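Long-range contacts in beta-Ala-His dipeptidase (Homo sapiens, PDB 3DLJ), which hydrolyses Xaa-His dipeptides, above all carnosine and anserine, as a secreted dizinc peptidase of the M20 family: residues V91-K102 / D164-E174; L355-E365 / S388-W396. One frame throughout, in Å; residues are numbered along the deposited sequence.

Contact 1. Residues V91-K102 / D164-E174; sequences VILAELGSDPTK and DLPVNIKFIIE
Asp164 meets Lys102 in a salt bridge just beyond the end of this antiparallel strand pair, its OD1 lying 2.7 Å from Lys102 NZ. The lysine comes in on the syn side of the carboxylate, somewhat out of its plane, and a longer, weak link ties the same nitrogen to Asp99 OD2; the positive charge between them probably eases the nearness of the two aspartates. The next residue, Leu165, crosses Leu96 at about a right angle, CD1 packing tightly against Leu96 CD2 at 3.5 Å. Asn168 shows how one side-chain amide can shape a turn: OD1 accepts a bent bond from Asp99 N at 2.9 Å, while ND2, which also bonds Thr104, gives a nearly straight one of 2.9 Å to Asp99 O. That carbonyl also receives Lys102 N of the type I turn, from the opposite face of its plane. A water bridges Asn168 OD1 and Lys102 NZ. With CG anti to its carbonyl carbon (chi1 -58°), the amide lies against Gly97, where a beta carbon would collide with OD1. Ile169 then opens the regular register as a hydrogen-bonded pair with Leu96. Lys170 runs beside Glu95 on the other face of the sheet, though their charged ends turn to Phe195 and Arg69 respectively. Phe171 pairs with Ala94, its ring taking Leu96 CB at the edge, 4.0 Å from CE1. Ile172 CG1 touches Leu93 CD2 at 3.6 Å, and Ile173 pairs with Ile92. Glu174, its side chain about 8 Å from a zinc ion, is held by Tyr108 and Ser181. In the mixed sheet, strand 69-73 flanks 91-96, strand 104-110 flanks 168-174, and helix 141-160 packs on Leu96 and Ile169, with helix 464-482 beside Leu165.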
loop_
_atom_site.group_PDB
_atom_site.type_symbol
_atom_site.label_atom_id
_atom_site.label_comp_id
_atom_site.label_asym_id
_atom_site.label_seq_id
_atom_site.Cartn_x
_atom_site.Cartn_y
_atom_site.Cartn_z
ATOM N N VAL A 91 8.124 7.101 -15.602
ATOM C CA VAL A 91 7.670 7.803 -14.431
ATOM C C VAL A 91 7.240 9.194 -14.914
ATOM O O VAL A 91 7.966 9.850 -15.662
ATOM C CB VAL A 91 8.744 7.872 -13.331
ATOM C CG1 VAL A 91 8.344 8.886 -12.276
ATOM C CG2 VAL A 91 8.933 6.484 -12.673
ATOM N N ILE A 92 6.041 9.615 -14.519
ATOM C CA ILE A 92 5.626 10.967 -14.800
ATOM C C ILE A 92 6.223 11.888 -13.758
ATOM O O ILE A 92 6.072 11.657 -12.557
ATOM C CB ILE A 92 4.099 11.115 -14.840
ATOM C CG1 ILE A 92 3.555 10.366 -16.055
ATOM C CG2 ILE A 92 3.696 12.620 -14.846
ATOM C CD1 ILE A 92 2.066 10.271 -16.077
ATOM N N LEU A 93 6.934 12.906 -14.244
ATOM C CA LEU A 93 7.404 14.010 -13.419
ATOM C C LEU A 93 6.810 15.300 -13.955
ATOM O O LEU A 93 7.300 15.834 -14.960
ATOM C CB LEU A 93 8.931 14.088 -13.433
ATOM C CG LEU A 93 9.743 12.982 -12.742
ATOM C CD1 LEU A 93 11.215 13.338 -12.842
ATOM C CD2 LEU A 93 9.343 12.834 -11.294
ATOM N N ALA A 94 5.766 15.796 -13.284
ATOM C CA ALA A 94 4.965 16.928 -13.784
ATOM C C ALA A 94 4.929 18.119 -12.827
ATOM O O ALA A 94 4.901 17.934 -11.610
ATOM C CB ALA A 94 3.550 16.462 -14.099
ATOM N N GLU A 95 4.951 19.338 -13.380
ATOM C CA GLU A 95 4.812 20.564 -12.584
ATOM C C GLU A 95 3.670 21.452 -13.093
ATOM O O GLU A 95 3.574 21.739 -14.282
ATOM C CB GLU A 95 6.156 21.341 -12.439
ATOM C CG GLU A 95 6.491 22.414 -13.486
ATOM C CD GLU A 95 7.871 23.090 -13.281
ATOM O OE1 GLU A 95 8.740 23.019 -14.181
ATOM O OE2 GLU A 95 8.089 23.717 -12.222
ATOM N N LEU A 96 2.807 21.877 -12.174
ATOM C CA LEU A 96 1.734 22.808 -12.477
ATOM C C LEU A 96 1.962 24.127 -11.730
ATOM O O LEU A 96 1.599 24.260 -10.557
ATOM C CB LEU A 96 0.376 22.198 -12.110
ATOM C CG LEU A 96 -0.897 23.010 -12.380
ATOM C CD1 LEU A 96 -1.121 23.282 -13.856
ATOM C CD2 LEU A 96 -2.070 22.258 -11.803
ATOM N N GLY A 97 2.570 25.088 -12.421
ATOM C CA GLY A 97 2.968 26.356 -11.812
ATOM C C GLY A 97 4.380 26.331 -11.239
ATOM O O GLY A 97 4.809 25.331 -10.639
ATOM N N SER A 98 5.092 27.439 -11.437
ATOM C CA SER A 98 6.421 27.692 -10.877
ATOM C C SER A 98 6.495 29.138 -10.366
ATOM O O SER A 98 7.540 29.789 -10.449
ATOM C CB SER A 98 7.471 27.495 -11.957
ATOM O OG SER A 98 7.674 26.117 -12.182
ATOM N N ASP A 99 5.351 29.630 -9.890
ATOM C CA ASP A 99 5.187 30.963 -9.346
ATOM C C ASP A 99 6.101 31.113 -8.126
ATOM O O ASP A 99 5.953 30.367 -7.139
ATOM C CB ASP A 99 3.719 31.153 -8.950
ATOM C CG ASP A 99 3.306 32.613 -8.839
ATOM O OD1 ASP A 99 4.152 33.463 -8.496
ATOM O OD2 ASP A 99 2.106 32.891 -9.080
ATOM N N PRO A 100 7.066 32.058 -8.206
ATOM C CA PRO A 100 8.052 32.262 -7.144
ATOM C C PRO A 100 7.443 32.919 -5.897
ATOM O O PRO A 100 8.044 32.855 -4.832
ATOM C CB PRO A 100 9.107 33.177 -7.796
ATOM C CG PRO A 100 8.408 33.856 -8.915
ATOM C CD PRO A 100 7.252 33.000 -9.333
ATOM N N THR A 101 6.258 33.523 -6.035
ATOM C CA THR A 101 5.506 34.045 -4.881
ATOM C C THR A 101 4.651 32.964 -4.168
ATOM O O THR A 101 3.887 33.281 -3.249
ATOM C CB THR A 101 4.628 35.285 -5.249
ATOM O OG1 THR A 101 3.445 34.870 -5.937
ATOM C CG2 THR A 101 5.397 36.267 -6.121
ATOM N N LYS A 102 4.817 31.703 -4.576
ATOM C CA LYS A 102 4.012 30.579 -4.072
ATOM C C LYS A 102 4.880 29.473 -3.489
ATOM O O LYS A 102 6.005 29.257 -3.948
ATOM C CB LYS A 102 3.154 29.998 -5.189
ATOM C CG LYS A 102 1.962 30.830 -5.530
ATOM C CD LYS A 102 1.045 30.152 -6.507
ATOM C CE LYS A 102 -0.045 31.130 -6.925
ATOM N NZ LYS A 102 -0.558 30.821 -8.288
ATOM N N ASP A 164 -7.061 30.737 -9.450
ATOM C CA ASP A 164 -5.701 30.613 -8.992
ATOM C C ASP A 164 -5.582 29.464 -7.995
ATOM O O ASP A 164 -6.309 29.424 -6.987
ATOM C CB ASP A 164 -5.319 31.940 -8.305
ATOM C CG ASP A 164 -3.841 32.009 -7.903
ATOM O OD1 ASP A 164 -2.971 31.910 -8.811
ATOM O OD2 ASP A 164 -3.563 32.197 -6.680
ATOM N N LEU A 165 -4.681 28.528 -8.295
ATOM C CA LEU A 165 -4.285 27.490 -7.349
ATOM C C LEU A 165 -3.366 28.128 -6.295
ATOM O O LEU A 165 -2.400 28.805 -6.639
ATOM C CB LEU A 165 -3.575 26.335 -8.076
ATOM C CG LEU A 165 -4.430 25.235 -8.745
ATOM C CD1 LEU A 165 -3.743 24.669 -9.972
ATOM C CD2 LEU A 165 -4.818 24.109 -7.787
ATOM N N PRO A 166 -3.688 27.943 -5.009
ATOM C CA PRO A 166 -2.946 28.539 -3.887
ATOM C C PRO A 166 -1.439 28.178 -3.808
ATOM O O PRO A 166 -0.624 28.982 -3.327
ATOM C CB PRO A 166 -3.689 27.983 -2.672
ATOM C CG PRO A 166 -5.092 27.709 -3.190
ATOM C CD PRO A 166 -4.844 27.154 -4.542
ATOM N N VAL A 167 -1.091 26.975 -4.259
ATOM C CA VAL A 167 0.289 26.498 -4.269
ATOM C C VAL A 167 0.652 26.008 -5.672
ATOM O O VAL A 167 -0.246 25.652 -6.447
ATOM C CB VAL A 167 0.504 25.351 -3.243
ATOM C CG1 VAL A 167 0.434 25.878 -1.816
ATOM C CG2 VAL A 167 -0.514 24.211 -3.449
ATOM N N ASN A 168 1.948 26.017 -6.008
ATOM C CA ASN A 168 2.438 25.260 -7.149
ATOM C C ASN A 168 2.259 23.771 -6.822
ATOM O O ASN A 168 2.294 23.364 -5.657
ATOM C CB ASN A 168 3.912 25.566 -7.466
ATOM C CG ASN A 168 4.180 27.049 -7.754
ATOM O OD1 ASN A 168 3.564 27.671 -8.626
ATOM N ND2 ASN A 168 5.138 27.608 -7.029
ATOM N N ILE A 169 2.030 22.955 -7.841
ATOM C CA ILE A 169 1.827 21.535 -7.622
ATOM C C ILE A 169 2.724 20.731 -8.528
ATOM O O ILE A 169 2.775 20.938 -9.744
ATOM C CB ILE A 169 0.345 21.120 -7.821
ATOM C CG1 ILE A 169 -0.532 21.843 -6.783
ATOM C CG2 ILE A 169 0.184 19.588 -7.712
ATOM C CD1 ILE A 169 -2.015 21.503 -6.874
ATOM N N LYS A 170 3.452 19.824 -7.896
ATOM C CA LYS A 170 4.242 18.851 -8.590
ATOM C C LYS A 170 3.616 17.456 -8.442
ATOM O O LYS A 170 2.964 17.139 -7.431
ATOM C CB LYS A 170 5.705 18.914 -8.122
ATOM C CG LYS A 170 6.447 20.152 -8.645
ATOM C CD LYS A 170 7.956 20.130 -8.411
ATOM C CE LYS A 170 8.642 21.112 -9.362
ATOM N NZ LYS A 170 10.021 21.580 -8.950
ATOM N N PHE A 171 3.779 16.641 -9.483
ATOM C CA PHE A 171 3.295 15.257 -9.454
ATOM C C PHE A 171 4.453 14.344 -9.782
ATOM O O PHE A 171 5.179 14.581 -10.760
ATOM C CB PHE A 171 2.179 15.016 -10.489
ATOM C CG PHE A 171 1.107 16.097 -10.544
ATOM C CD1 PHE A 171 1.356 17.330 -11.158
ATOM C CD2 PHE A 171 -0.170 15.844 -10.055
ATOM C CE1 PHE A 171 0.373 18.298 -11.252
ATOM C CE2 PHE A 171 -1.168 16.808 -10.144
ATOM C CZ PHE A 171 -0.903 18.044 -10.734
ATOM N N ILE A 172 4.647 13.321 -8.957
ATOM C CA ILE A 172 5.495 12.168 -9.326
ATOM C C ILE A 172 4.654 10.872 -9.310
ATOM O O ILE A 172 4.266 10.391 -8.242
ATOM C CB ILE A 172 6.784 12.048 -8.451
ATOM C CG1 ILE A 172 7.608 10.822 -8.853
ATOM C CG2 ILE A 172 6.469 12.039 -6.929
ATOM C CD1 ILE A 172 8.902 10.687 -8.082
ATOM N N ILE A 173 4.347 10.345 -10.495
ATOM C CA ILE A 173 3.492 9.166 -10.602
ATOM C C ILE A 173 4.221 8.040 -11.324
ATOM O O ILE A 173 4.698 8.213 -12.456
ATOM C CB ILE A 173 2.137 9.454 -11.348
ATOM C CG1 ILE A 173 1.461 10.779 -10.906
ATOM C CG2 ILE A 173 1.213 8.265 -11.269
ATOM C CD1 ILE A 173 0.945 10.866 -9.471
ATOM N N GLU A 174 4.298 6.885 -10.665
ATOM C CA GLU A 174 4.996 5.719 -11.212
ATOM C C GLU A 174 4.028 4.605 -11.578
ATOM O O GLU A 174 2.827 4.650 -11.226
ATOM C CB GLU A 174 6.047 5.200 -10.223
ATOM C CG GLU A 174 5.489 4.580 -8.940
ATOM C CD GLU A 174 6.460 3.604 -8.279
ATOM O OE1 GLU A 174 7.311 3.029 -8.988
ATOM O OE2 GLU A 174 6.365 3.400 -7.050
HETATM O O HOH W 1 1.273 28.448 -9.596
#

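Contact 2. Residues L355-E365 / S388-W396; sequences LVPHMNVSAVE and SMTLGLHPW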
loop_
_atom_site.group_PDB
_atom_site.type_symbol
_atom_site.label_atom_id
_atom_site.label_comp_id
_atom_site.label_asym_id
_atom_site.label_seq_id
_atom_site.Cartn_x
_atom_site.Cartn_y
_atom_site.Cartn_z
ATOM N N LEU A 355 7.471 -5.085 11.114
ATOM C CA LEU A 355 8.452 -4.626 12.073
ATOM C C LEU A 355 8.038 -3.304 12.693
ATOM O O LEU A 355 7.390 -2.489 12.051
ATOM C CB LEU A 355 9.825 -4.522 11.431
ATOM C CG LEU A 355 10.302 -5.706 10.581
ATOM C CD1 LEU A 355 11.714 -5.413 10.043
ATOM C CD2 LEU A 355 10.333 -6.968 11.386
ATOM N N VAL A 356 8.411 -3.122 13.957
ATOM C CA VAL A 356 8.083 -1.928 14.715
ATOM C C VAL A 356 9.358 -1.433 15.439
ATOM O O VAL A 356 10.323 -2.183 15.581
ATOM C CB VAL A 356 6.936 -2.201 15.747
ATOM C CG1 VAL A 356 5.684 -2.687 15.037
ATOM C CG2 VAL A 356 7.383 -3.207 16.821
ATOM N N PRO A 357 9.382 -0.158 15.852
ATOM C CA PRO A 357 10.459 0.324 16.718
ATOM C C PRO A 357 10.630 -0.547 17.972
ATOM O O PRO A 357 9.628 -0.902 18.593
ATOM C CB PRO A 357 9.997 1.731 17.106
ATOM C CG PRO A 357 9.051 2.146 16.049
ATOM C CD PRO A 357 8.436 0.915 15.473
ATOM N N HIS A 358 11.864 -0.900 18.348
ATOM C CA HIS A 358 13.090 -0.547 17.628
ATOM C C HIS A 358 13.776 -1.736 16.942
ATOM O O HIS A 358 14.979 -1.903 17.073
ATOM C CB HIS A 358 14.090 0.116 18.585
ATOM C CG HIS A 358 13.883 1.586 18.735
ATOM N ND1 HIS A 358 14.109 2.255 19.920
ATOM C CD2 HIS A 358 13.443 2.516 17.850
ATOM C CE1 HIS A 358 13.827 3.538 19.756
ATOM N NE2 HIS A 358 13.418 3.721 18.510
ATOM N N MET A 359 13.017 -2.544 16.202
ATOM C CA MET A 359 13.564 -3.777 15.607
ATOM C C MET A 359 14.582 -3.555 14.460
ATOM O O MET A 359 14.346 -2.780 13.541
ATOM C CB MET A 359 12.420 -4.704 15.141
ATOM C CG MET A 359 11.405 -5.072 16.246
ATOM S SD MET A 359 9.922 -5.927 15.653
ATOM C CE MET A 359 10.570 -7.600 15.430
ATOM N N ASN A 360 15.687 -4.291 14.512
ATOM C CA ASN A 360 16.672 -4.320 13.430
ATOM C C ASN A 360 16.397 -5.409 12.356
ATOM O O ASN A 360 16.328 -6.599 12.669
ATOM C CB ASN A 360 18.072 -4.501 14.023
ATOM C CG ASN A 360 19.167 -4.366 12.979
ATOM O OD1 ASN A 360 19.685 -5.366 12.476
ATOM N ND2 ASN A 360 19.507 -3.118 12.626
ATOM N N VAL A 361 16.270 -4.978 11.099
ATOM C CA VAL A 361 16.090 -5.873 9.950
ATOM C C VAL A 361 17.148 -6.991 9.868
ATOM O O VAL A 361 16.818 -8.160 9.641
ATOM C CB VAL A 361 16.056 -5.072 8.603
ATOM C CG1 VAL A 361 15.986 -6.006 7.420
ATOM C CG2 VAL A 361 14.870 -4.129 8.552
ATOM N N SER A 362 18.415 -6.642 10.052
ATOM C CA SER A 362 19.484 -7.619 9.921
ATOM C C SER A 362 19.437 -8.635 11.041
ATOM O O SER A 362 19.767 -9.799 10.811
ATOM C CB SER A 362 20.876 -6.939 9.869
ATOM O OG SER A 362 20.924 -6.054 8.758
ATOM N N ALA A 363 19.068 -8.189 12.251
ATOM C CA ALA A 363 18.910 -9.103 13.396
ATOM C C ALA A 363 17.730 -10.055 13.186
ATOM O O ALA A 363 17.851 -11.261 13.413
ATOM C CB ALA A 363 18.775 -8.333 14.722
ATOM N N VAL A 364 16.605 -9.510 12.736
ATOM C CA VAL A 364 15.407 -10.296 12.410
ATOM C C VAL A 364 15.746 -11.350 11.357
ATOM O O VAL A 364 15.412 -12.522 11.524
ATOM C CB VAL A 364 14.227 -9.381 11.982
ATOM C CG1 VAL A 364 13.050 -10.184 11.440
ATOM C CG2 VAL A 364 13.782 -8.493 13.160
ATOM N N GLU A 365 16.443 -10.950 10.296
ATOM C CA GLU A 365 16.898 -11.903 9.282
ATOM C C GLU A 365 17.733 -13.033 9.916
ATOM O O GLU A 365 17.465 -14.229 9.674
ATOM C CB GLU A 365 17.655 -11.186 8.164
ATOM C CG GLU A 365 18.417 -12.089 7.207
ATOM C CD GLU A 365 19.105 -11.318 6.076
ATOM O OE1 GLU A 365 19.830 -10.321 6.352
ATOM O OE2 GLU A 365 18.937 -11.726 4.901
ATOM N N SER A 388 15.507 -17.369 2.496
ATOM C CA SER A 388 15.940 -16.062 2.039
ATOM C C SER A 388 14.971 -14.952 2.406
ATOM O O SER A 388 13.762 -15.060 2.203
ATOM C CB SER A 388 16.319 -16.053 0.554
ATOM O OG SER A 388 15.214 -16.261 -0.283
ATOM N N MET A 389 15.511 -13.897 3.001
ATOM C CA MET A 389 14.741 -12.693 3.247
ATOM C C MET A 389 14.869 -11.797 2.021
ATOM O O MET A 389 15.932 -11.272 1.714
ATOM C CB MET A 389 15.197 -11.978 4.509
ATOM C CG MET A 389 14.212 -10.917 4.954
ATOM S SD MET A 389 14.874 -9.897 6.262
ATOM C CE MET A 389 16.015 -8.879 5.317
ATOM N N THR A 390 13.760 -11.655 1.317
ATOM C CA THR A 390 13.767 -11.062 -0.003
ATOM C C THR A 390 13.466 -9.585 0.109
ATOM O O THR A 390 13.780 -8.812 -0.788
ATOM C CB THR A 390 12.768 -11.794 -0.953
ATOM O OG1 THR A 390 11.527 -12.028 -0.267
ATOM C CG2 THR A 390 13.334 -13.176 -1.376
ATOM N N LEU A 391 12.893 -9.189 1.239
ATOM C CA LEU A 391 12.455 -7.816 1.441
ATOM C C LEU A 391 12.582 -7.483 2.924
ATOM O O LEU A 391 12.159 -8.274 3.768
ATOM C CB LEU A 391 11.022 -7.696 0.959
ATOM C CG LEU A 391 10.060 -6.589 1.322
ATOM C CD1 LEU A 391 10.687 -5.284 1.014
ATOM C CD2 LEU A 391 8.826 -6.793 0.455
ATOM N N GLY A 392 13.174 -6.323 3.223
ATOM C CA GLY A 392 13.456 -5.906 4.590
ATOM C C GLY A 392 13.444 -4.401 4.748
ATOM O O GLY A 392 14.376 -3.717 4.349
ATOM N N LEU A 393 12.364 -3.872 5.301
ATOM C CA LEU A 393 12.205 -2.424 5.405
ATOM C C LEU A 393 11.958 -2.008 6.835
ATOM O O LEU A 393 11.194 -2.648 7.553
ATOM C CB LEU A 393 11.063 -1.938 4.512
ATOM C CG LEU A 393 11.005 -2.442 3.056
ATOM C CD1 LEU A 393 9.812 -1.849 2.351
ATOM C CD2 LEU A 393 12.291 -2.184 2.221
ATOM N N HIS A 394 12.614 -0.933 7.241
ATOM C CA HIS A 394 12.404 -0.354 8.553
ATOM C C HIS A 394 11.076 0.401 8.619
ATOM O O HIS A 394 10.546 0.825 7.591
ATOM C CB HIS A 394 13.583 0.556 8.928
ATOM C CG HIS A 394 14.826 -0.189 9.301
ATOM N ND1 HIS A 394 14.999 -0.769 10.542
ATOM C CD2 HIS A 394 15.947 -0.468 8.593
ATOM C CE1 HIS A 394 16.184 -1.360 10.587
ATOM N NE2 HIS A 394 16.779 -1.192 9.417
ATOM N N PRO A 395 10.512 0.545 9.833
ATOM C CA PRO A 395 9.306 1.361 9.995
ATOM C C PRO A 395 9.564 2.851 9.799
ATOM O O PRO A 395 10.707 3.315 9.852
ATOM C CB PRO A 395 8.865 1.068 11.430
ATOM C CG PRO A 395 10.016 0.525 12.091
ATOM C CD PRO A 395 10.933 -0.078 11.101
ATOM N N TRP A 396 8.496 3.588 9.563
ATOM C CA TRP A 396 8.588 4.996 9.301
ATOM C C TRP A 396 7.651 5.716 10.257
ATOM O O TRP A 396 6.564 5.223 10.571
ATOM C CB TRP A 396 8.224 5.269 7.841
ATOM C CG TRP A 396 7.959 6.740 7.484
ATOM C CD1 TRP A 396 8.863 7.649 6.986
ATOM C CD2 TRP A 396 6.707 7.434 7.572
ATOM N NE1 TRP A 396 8.252 8.861 6.773
ATOM C CE2 TRP A 396 6.930 8.758 7.125
ATOM C CE3 TRP A 396 5.422 7.068 7.988
ATOM C CZ2 TRP A 396 5.899 9.721 7.078
ATOM C CZ3 TRP A 396 4.403 8.019 7.938
ATOM C CH2 TRP A 396 4.647 9.329 7.488
HETATM O O HOH W 2 18.292 -14.071 3.874
#
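Val361 stands in the first turn of helix 361-377 and splits its two methyls between different partners on strand 384-397. CG2 sits over the centre of the His394 imidazole, a CH-pi contact 3.6 Å from the ring centroid and 11° off the ring normal. CG1, anti to the backbone N (chi1 175°), instead reaches Met389 CE at 3.6 Å and rests on the bare backbone of Gly392, where a beta carbon would clash with this methyl. Trimming Val361 to an alanine would take both methyls away, and is likely to uncover this face of the His394 ring and open a gap beside Met389 CE. Met389 is the second main contributor. Its chain is extended to the sulfur, and the bend at chi3 (75°) turns CE to Val361 CG1 while SD lies 3.6 Å from Glu365 CB. The polar end of Glu365 joins in through a water, which donates to OE2 and accepts from Met389 N. Helix 361-377 is the link of a beta-alpha-beta crossover: it joins the parallel strands 346-355 and 384-397, with antiparallel strand 216-232 between them, consistent with the dimerisation (lid) domain of M20 peptidases. Asn360 is its N-cap, OD1 accepting from Ala363 N at 2.9 Å on a lone pair. The loop leading into the helix puts Met359 O and Asn360 CA at the edge of the His394 ring, near its plane. Pro395, third in burial, slides its ring past that of Pro357 in the opposite sense, CG meeting Pro357 CD at 3.8 Å, with CB close to Leu355 O. Met389 also touches Phe227 of strand 216-232, and Lys433 of helix 430-438 reaches both the His394 side chain and the carbonyl of Pro395.

Both contacts are partly buried, yet they belong to different sheets and share no element; their centres lie 35 Å apart. Contact 1 joins two neighbouring strands within one sheet, with a ladder of backbone hydrogen bonds, a buried apolar face and, at its outer end, a charged and hydrated turn. In contact 2 a helix start and its approach loop lie on a strand, and the grip comes from methyl, thioether, imidazole and proline surfaces, with one bridging water. Contact 1 buries about 922 Å² against 485 Å². It also comes nearer the metal: the Glu174 side chain lies about 8 Å from a zinc, that of Leu393 in contact 2 about 12 Å.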